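Long-range contact in ornithine decarboxylase (PDB 4AIB), which probably decarboxylates L-ornithine to putrescine with the help of pyridoxal 5'-phosphate, working as a homodimer whose active sites draw on both subunits: residues Glu22-Leu26 with Ser271-Gly275. Residues are numbered along the deposited sequence; the frame is centred on the assembly and turned at random.
Sequences ENQPL and SSLHG
Leu26 and Ser272 meet where the loop following helix 6-16 runs into strand 27-31, which pairs antiparallel with strand 267-281 in the mixed beta sheet of the C-terminal domain of this fold-type III decarboxylase, away from the TIM barrel of its own chain. The backbone N of Ser272 donates a nearly straight bond to Leu26 O (3.1 Å, N-H...O angle 174°), arriving from above the carbonyl plane. The same serine binds the loop a second time, at the preceding carbonyl: chi1 of 61° sets OG between its own backbone N and carbonyl carbon, from where it donates to a lone pair of Pro25 O at 2.6 Å, in the carbonyl plane.

Gln24 reaches the strand with its amide. Beyond CG the chain is extended (chi2 162°), carrying the amide past Ser272 CB, which lies 3.6 Å from Gln24 NE2. A water accepts the N-H of Leu273 (2.8 Å from Leu273 N) and probably donates to Gln24 OE1, so both peptide polar groups of Leu273 are engaged from the loop side, while Trp354 of strand 354-360 packs against Gln24 and Ser272. On the dimer side, Pro104 from the barrel domain of the second subunit touches both Leu26 and His274, and Leu26 CD2 sits obliquely to the imidazole, 4.2 Å from His274 NE2. The direct hydrogen bond from Gln24 NE2 to Leu273 O, 3.3 Å, is bent, leaving close to the glutamine amide plane but meeting the carbonyl well above its own.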
loop_
_atom_site.group_PDB
_atom_site.type_symbol
_atom_site.label_atom_id
_atom_site.label_comp_id
_atom_site.label_asym_id
_atom_site.label_seq_id
_atom_site.Cartn_x
_atom_site.Cartn_y
_atom_site.Cartn_z
ATOM N N GLU A 22 -13.989 12.566 22.656
ATOM C CA GLU A 22 -12.709 13.253 22.844
ATOM C C GLU A 22 -11.499 12.318 22.828
ATOM O O GLU A 22 -10.427 12.707 22.368
ATOM C CB GLU A 22 -12.710 14.060 24.150
ATOM C CG GLU A 22 -13.707 15.209 24.204
ATOM C CD GLU A 22 -15.060 14.794 24.753
ATOM O OE1 GLU A 22 -15.788 14.046 24.065
ATOM O OE2 GLU A 22 -15.403 15.226 25.873
ATOM N N ASN A 23 -11.676 11.095 23.327
ATOM C CA ASN A 23 -10.558 10.164 23.514
ATOM C C ASN A 23 -10.568 8.918 22.621
ATOM O O ASN A 23 -9.618 8.131 22.644
ATOM C CB ASN A 23 -10.440 9.758 24.993
ATOM C CG ASN A 23 -11.725 9.159 25.549
ATOM O OD1 ASN A 23 -12.381 8.341 24.905
ATOM N ND2 ASN A 23 -12.079 9.560 26.765
ATOM N N GLN A 24 -11.635 8.751 21.840
ATOM C CA GLN A 24 -11.815 7.559 21.002
ATOM C C GLN A 24 -10.754 7.421 19.902
ATOM O O GLN A 24 -10.476 8.382 19.181
ATOM C CB GLN A 24 -13.229 7.512 20.398
ATOM C CG GLN A 24 -13.589 8.679 19.486
ATOM C CD GLN A 24 -14.776 8.383 18.586
ATOM O OE1 GLN A 24 -15.760 7.774 19.009
ATOM N NE2 GLN A 24 -14.689 8.822 17.336
ATOM N N PRO A 25 -10.157 6.219 19.774
ATOM C CA PRO A 25 -9.157 5.976 18.738
ATOM C C PRO A 25 -9.801 5.740 17.372
ATOM O O PRO A 25 -11.029 5.668 17.271
ATOM C CB PRO A 25 -8.456 4.707 19.227
ATOM C CG PRO A 25 -9.508 3.974 19.986
ATOM C CD PRO A 25 -10.408 5.016 20.592
ATOM N N LEU A 26 -8.971 5.619 16.337
ATOM C CA LEU A 26 -9.441 5.370 14.974
ATOM C C LEU A 26 -10.197 4.045 14.866
ATOM O O LEU A 26 -11.130 3.917 14.071
ATOM C CB LEU A 26 -8.269 5.397 13.985
ATOM C CG LEU A 26 -7.432 6.678 13.865
ATOM C CD1 LEU A 26 -6.176 6.415 13.048
ATOM C CD2 LEU A 26 -8.228 7.830 13.266
ATOM N N SER A 271 -14.329 0.102 13.812
ATOM C CA SER A 271 -13.866 1.460 13.538
ATOM C C SER A 271 -14.818 2.541 14.053
ATOM O O SER A 271 -16.017 2.309 14.207
ATOM C CB SER A 271 -13.601 1.631 12.041
ATOM O OG SER A 271 -12.655 0.673 11.594
ATOM N N SER A 272 -14.262 3.717 14.329
ATOM C CA SER A 272 -15.030 4.854 14.831
ATOM C C SER A 272 -15.259 5.881 13.726
ATOM O O SER A 272 -14.582 5.854 12.697
ATOM C CB SER A 272 -14.298 5.506 16.004
ATOM O OG SER A 272 -13.027 5.983 15.597
ATOM N N LEU A 273 -16.205 6.790 13.953
ATOM C CA LEU A 273 -16.528 7.833 12.982
ATOM C C LEU A 273 -16.036 9.205 13.428
ATOM O O LEU A 273 -16.247 9.612 14.572
ATOM C CB LEU A 273 -18.035 7.878 12.718
ATOM C CG LEU A 273 -18.690 6.661 12.060
ATOM C CD1 LEU A 273 -20.203 6.771 12.154
ATOM C CD2 LEU A 273 -18.249 6.501 10.611
ATOM N N HIS A 274 -15.380 9.912 12.510
ATOM C CA HIS A 274 -14.905 11.271 12.764
ATOM C C HIS A 274 -15.170 12.189 11.596
ATOM O O HIS A 274 -14.314 12.990 11.209
ATOM C CB HIS A 274 -13.425 11.266 13.159
ATOM C CG HIS A 274 -12.511 10.650 12.125
ATOM N ND1 HIS A 274 -11.912 11.378 11.165
ATOM C CD2 HIS A 274 -12.100 9.332 11.933
ATOM C CE1 HIS A 274 -11.157 10.571 10.395
ATOM N NE2 HIS A 274 -11.274 9.319 10.866
ATOM N N GLY A 275 -16.372 12.083 11.033
ATOM C CA GLY A 275 -16.777 12.923 9.908
ATOM C C GLY A 275 -18.107 12.538 9.287
ATOM O O GLY A 275 -18.408 11.353 9.121
HETATM O O HOH W 1 -17.299 7.470 16.427
#